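Side-chain contacts in Per a 4 allergen (Periplaneta americana, PDB 3EBW), which is a major cockroach allergen of the lipocalin family that carries IgE-binding epitopes and probably binds small molecules inside its beta barrel: residues K137-L142 against N146-D151; S31-F36 against L120-S125. All coordinates share one frame; numbering follows the deposited sequence.

Contact 1 (K137-L142 against N146-D151)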
# COMPACT_ATOMS: atom_id res chain seq x y z
N LYS A 137 1.04 22.28 -4.05
CA LYS A 137 2.45 22.38 -3.69
C LYS A 137 3.06 21.03 -3.33
O LYS A 137 4.16 20.69 -3.80
CB LYS A 137 2.61 23.35 -2.52
CG LYS A 137 4.04 23.63 -2.13
CD LYS A 137 4.83 24.15 -3.32
CE LYS A 137 6.22 24.51 -2.89
NZ LYS A 137 6.13 25.34 -1.67
N VAL A 138 2.35 20.26 -2.50
CA VAL A 138 2.84 18.96 -2.06
C VAL A 138 3.16 18.07 -3.25
O VAL A 138 4.10 17.27 -3.20
CB VAL A 138 1.82 18.23 -1.14
CG1 VAL A 138 2.40 16.92 -0.64
CG2 VAL A 138 1.51 19.10 0.04
N ASN A 139 2.38 18.21 -4.33
CA ASN A 139 2.60 17.41 -5.54
C ASN A 139 3.65 18.06 -6.41
O ASN A 139 4.33 17.39 -7.18
CB ASN A 139 1.31 17.25 -6.32
CG ASN A 139 0.37 16.30 -5.65
OD1 ASN A 139 -0.16 16.58 -4.58
ND2 ASN A 139 0.18 15.14 -6.27
N GLU A 140 3.76 19.37 -6.26
CA GLU A 140 4.75 20.12 -6.99
C GLU A 140 6.09 19.58 -6.49
O GLU A 140 7.01 19.33 -7.27
CB GLU A 140 4.59 21.60 -6.65
CG GLU A 140 5.41 22.54 -7.48
CD GLU A 140 5.33 23.95 -6.95
OE1 GLU A 140 4.21 24.51 -6.90
OE2 GLU A 140 6.38 24.50 -6.57
N VAL A 141 6.17 19.38 -5.17
CA VAL A 141 7.37 18.86 -4.52
C VAL A 141 7.57 17.36 -4.73
O VAL A 141 8.69 16.91 -5.04
CB VAL A 141 7.36 19.12 -2.98
CG1 VAL A 141 8.67 18.64 -2.37
CG2 VAL A 141 7.15 20.60 -2.68
N LEU A 142 6.50 16.59 -4.55
CA LEU A 142 6.59 15.14 -4.71
C LEU A 142 6.94 14.75 -6.15
O LEU A 142 7.65 13.77 -6.41
CB LEU A 142 5.27 14.48 -4.28
CG LEU A 142 5.20 13.87 -2.87
CD1 LEU A 142 5.97 12.57 -2.82
CD2 LEU A 142 5.78 14.84 -1.85
N ASN A 146 8.47 11.19 -8.94
CA ASN A 146 7.43 10.40 -9.54
C ASN A 146 6.45 9.88 -8.52
O ASN A 146 6.17 8.69 -8.46
CB ASN A 146 8.04 9.23 -10.33
CG ASN A 146 8.41 9.60 -11.77
OD1 ASN A 146 9.01 8.80 -12.48
ND2 ASN A 146 8.04 10.81 -12.20
N LEU A 147 5.94 10.79 -7.69
CA LEU A 147 4.97 10.46 -6.66
C LEU A 147 3.97 11.58 -6.75
O LEU A 147 4.29 12.66 -7.24
CB LEU A 147 5.55 10.47 -5.24
CG LEU A 147 6.37 9.35 -4.59
CD1 LEU A 147 5.51 8.15 -4.29
CD2 LEU A 147 7.52 9.01 -5.48
N SER A 148 2.77 11.32 -6.25
CA SER A 148 1.71 12.30 -6.25
C SER A 148 0.82 12.00 -5.07
O SER A 148 0.74 10.87 -4.59
CB SER A 148 0.90 12.20 -7.53
OG SER A 148 -0.32 12.89 -7.36
N LEU A 149 0.12 13.01 -4.60
CA LEU A 149 -0.72 12.82 -3.45
C LEU A 149 -1.73 11.68 -3.58
O LEU A 149 -2.14 11.11 -2.57
CB LEU A 149 -1.40 14.14 -3.12
CG LEU A 149 -1.59 14.38 -1.64
CD1 LEU A 149 -0.33 13.92 -0.90
CD2 LEU A 149 -1.90 15.85 -1.40
N ASP A 150 -2.11 11.33 -4.80
CA ASP A 150 -3.10 10.26 -5.02
C ASP A 150 -2.43 8.96 -5.45
O ASP A 150 -3.05 8.09 -6.06
CB ASP A 150 -4.11 10.71 -6.07
CG ASP A 150 -3.47 11.00 -7.42
OD1 ASP A 150 -4.12 11.64 -8.27
OD2 ASP A 150 -2.32 10.57 -7.62
N ASP A 151 -1.17 8.84 -5.09
CA ASP A 151 -0.37 7.67 -5.42
C ASP A 151 -0.10 6.95 -4.10
O ASP A 151 0.54 5.89 -4.07
CB ASP A 151 0.95 8.13 -6.06
CG ASP A 151 1.45 7.19 -7.12
OD1 ASP A 151 2.44 7.55 -7.80
OD2 ASP A 151 0.87 6.10 -7.29
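Asn139 and Ser148 bring their CA atoms to within 5.2 Å, and Leu142 and Leu147 come almost as near, where the last turns of the helix are met by the irregular chain that doubles back along them. The side chains fall into a polar pair and an apolar group. In the first, Asn139 turns its CG anti to its own carbonyl carbon (chi1 -74°), which swings the amide group across the gap to the Ser148-Leu149 peptide, with CG 3.5 Å from Leu149 N. A short, flat, polar group suits this partly exposed place beside a peptide and a hydroxyl. The Leu149 side chain crosses that of Asn139 at about a right angle, its CB, CG and CD2 lying against the amide end. Ser148 OG lies next to the Asn139 amide and also donates a 3.1 Å hydrogen bond to Asp150 OD2 from above the carboxylate plane, 67° out of it. This is the lipocalin layout of a C-terminal helix lying on the outside of the barrel, followed by a connection to the short strand 153-154, which pairs with strand 20-27. Underneath, branched aliphatic residues fill the space between helix, loop and barrel wall. Leu142 sends CD1 over the CB and CG of Leu147, and its own CB rests 3.6 Å from Leu147 O. One turn back, Val138 holds CG1 anti to the backbone N, and this methyl meets Leu149 CD1 in ordinary van der Waals contact, 4.1 Å. Phe130 packs on both Val138 and Leu149, while Met152 touches Leu142. At the outer edge the second subunit takes over: its Asn49 packs on Leu147, and its Tyr85 makes a weak hydrogen bond to Asp150 OD1.

Contact 2 (S31-F36 against L120-S125); sequences SDEEDF and LYWIAS
Glu33 points its carboxylate at the pyrrole edge of Trp122, and the two flat groups are nearly coplanar, their planes 12° apart. The indole N-H therefore runs into the space between the two carboxylate oxygens and is shared by both. Trp122 NE1 donates to Glu33 OE2 at 3.0 Å, but with a bent angle of 131°. Its bond to Glu33 OE1 is longer, 3.3 Å, and straighter, 156°; both are weak. OE1 lies in the ring plane on the benzo side of the N-H and OE2 on the CD1 side, 3.5 Å from that carbon. The long reach suits glutamate: with CG anti to the backbone N and the chain extended beyond it, the side chain spans a backbone separation that is 11.0 Å even at its narrowest, between the CA atoms of Glu33 and Leu120. On the strand, Leu120 CB sits 3.5 Å above one face of the indole, toward the edge of the ring, while the N-H edge remains for the acid. Lipocalins have a long loop between their first two strands at the open end of the barrel, and residues 31-36 belong to it; Trp122 lines the interior, close to a bound polyether that probably came from the crystallisation liquor but may mark the pocket. Glu24 and Glu40 bring further carboxylates near Glu33 OE2, and the ion pair with Arg27 is long and weak. So many carboxylates around a buried glutamate would tend to raise the affinity of Glu33 for a proton, with the indole N-H partly offsetting its charge.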
# COMPACT_ATOMS: atom_id res chain seq x y z
N SER A 31 3.23 -2.44 5.51
CA SER A 31 2.78 -3.34 6.55
C SER A 31 2.78 -2.69 7.93
O SER A 31 1.75 -2.19 8.37
CB SER A 31 3.64 -4.60 6.57
OG SER A 31 5.02 -4.26 6.62
N ASP A 32 3.92 -2.69 8.62
CA ASP A 32 3.97 -2.07 9.94
C ASP A 32 3.55 -0.60 9.86
O ASP A 32 4.38 0.28 9.65
CB ASP A 32 5.38 -2.22 10.55
CG ASP A 32 6.47 -1.59 9.71
OD1 ASP A 32 6.70 -0.37 9.84
OD2 ASP A 32 7.10 -2.31 8.92
N GLU A 33 2.26 -0.36 10.04
CA GLU A 33 1.62 0.96 9.98
C GLU A 33 0.22 0.77 9.38
O GLU A 33 -0.56 1.73 9.22
CB GLU A 33 2.44 1.93 9.12
CG GLU A 33 1.89 3.34 9.03
CD GLU A 33 2.98 4.36 8.71
OE1 GLU A 33 4.13 3.91 8.53
OE2 GLU A 33 2.71 5.59 8.63
N GLU A 34 -0.08 -0.50 9.07
CA GLU A 34 -1.34 -0.98 8.48
C GLU A 34 -2.59 -0.66 9.27
O GLU A 34 -3.60 -0.22 8.69
CB GLU A 34 -1.29 -2.49 8.33
CG GLU A 34 -1.23 -3.01 6.92
CD GLU A 34 -1.12 -4.51 6.90
OE1 GLU A 34 -2.14 -5.18 7.14
OE2 GLU A 34 -0.01 -5.03 6.67
N ASP A 35 -2.52 -0.93 10.58
CA ASP A 35 -3.61 -0.70 11.54
C ASP A 35 -3.93 0.77 11.72
O ASP A 35 -5.00 1.23 11.36
CB ASP A 35 -3.24 -1.29 12.90
CG ASP A 35 -3.51 -2.78 12.99
OD1 ASP A 35 -3.07 -3.41 13.97
OD2 ASP A 35 -4.17 -3.30 12.07
N PHE A 36 -2.98 1.51 12.27
CA PHE A 36 -3.17 2.94 12.49
C PHE A 36 -3.93 3.55 11.33
O PHE A 36 -3.45 3.56 10.21
CB PHE A 36 -1.82 3.61 12.66
CG PHE A 36 -0.84 2.76 13.39
CD1 PHE A 36 -1.25 2.04 14.51
CD2 PHE A 36 0.45 2.62 12.94
CE1 PHE A 36 -0.38 1.20 15.18
CE2 PHE A 36 1.32 1.78 13.61
CZ PHE A 36 0.90 1.05 14.73
N LEU A 120 9.77 5.04 2.01
CA LEU A 120 8.44 5.38 2.50
C LEU A 120 8.30 6.89 2.59
O LEU A 120 9.15 7.56 3.16
CB LEU A 120 8.22 4.78 3.91
CG LEU A 120 8.21 3.27 4.21
CD1 LEU A 120 7.13 2.57 3.43
CD2 LEU A 120 9.52 2.66 3.87
N TYR A 121 7.23 7.44 2.02
CA TYR A 121 7.01 8.89 2.14
C TYR A 121 5.85 9.16 3.07
O TYR A 121 4.88 8.42 3.07
CB TYR A 121 6.73 9.54 0.77
CG TYR A 121 7.92 9.53 -0.15
CD1 TYR A 121 8.56 10.71 -0.51
CD2 TYR A 121 8.43 8.33 -0.64
CE1 TYR A 121 9.66 10.71 -1.32
CE2 TYR A 121 9.53 8.31 -1.45
CZ TYR A 121 10.15 9.51 -1.80
OH TYR A 121 11.22 9.50 -2.66
N TRP A 122 5.96 10.20 3.89
CA TRP A 122 4.92 10.58 4.83
C TRP A 122 4.61 12.06 4.60
O TRP A 122 5.47 12.92 4.71
CB TRP A 122 5.41 10.33 6.26
CG TRP A 122 5.59 8.86 6.61
CD1 TRP A 122 4.59 7.96 6.87
CD2 TRP A 122 6.83 8.13 6.75
NE1 TRP A 122 5.13 6.71 7.16
CE2 TRP A 122 6.49 6.79 7.09
CE3 TRP A 122 8.17 8.47 6.61
CZ2 TRP A 122 7.45 5.80 7.30
CZ3 TRP A 122 9.13 7.46 6.82
CH2 TRP A 122 8.76 6.15 7.16
N ILE A 123 3.37 12.35 4.23
CA ILE A 123 2.97 13.73 3.97
C ILE A 123 2.28 14.17 5.25
O ILE A 123 1.40 13.48 5.74
CB ILE A 123 2.01 13.82 2.73
CG1 ILE A 123 2.80 13.55 1.43
CG2 ILE A 123 1.41 15.19 2.61
CD1 ILE A 123 3.47 12.21 1.35
N ALA A 124 2.70 15.31 5.81
CA ALA A 124 2.14 15.78 7.08
C ALA A 124 1.65 17.23 7.14
O ALA A 124 1.97 18.05 6.30
CB ALA A 124 3.17 15.52 8.19
N SER A 125 0.88 17.55 8.17
CA SER A 125 0.37 18.90 8.30
C SER A 125 -0.02 19.27 9.73
O SER A 125 -0.18 18.39 10.59
CB SER A 125 -0.84 19.09 7.39
OG SER A 125 -1.42 20.36 7.58

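The two contacts lie on opposite faces of strand 119-125, with centres about 15 Å apart. Contact 2 comes first along the chain, tying the loop after strand 20-27 to the inward-facing side of that strand; contact 1 follows, folding the end of helix 132-142 against the loop that follows it. They meet through the outward-facing residues of the strand: Ile123 packs on Val138 and Leu149, and Tyr121 on Leu142. One barrel strand thus contributes both to the lining of the lipocalin interior and to the seat of the external helix. Each contact also touches the second subunit, so both sit beside the dimer interface of the crystal.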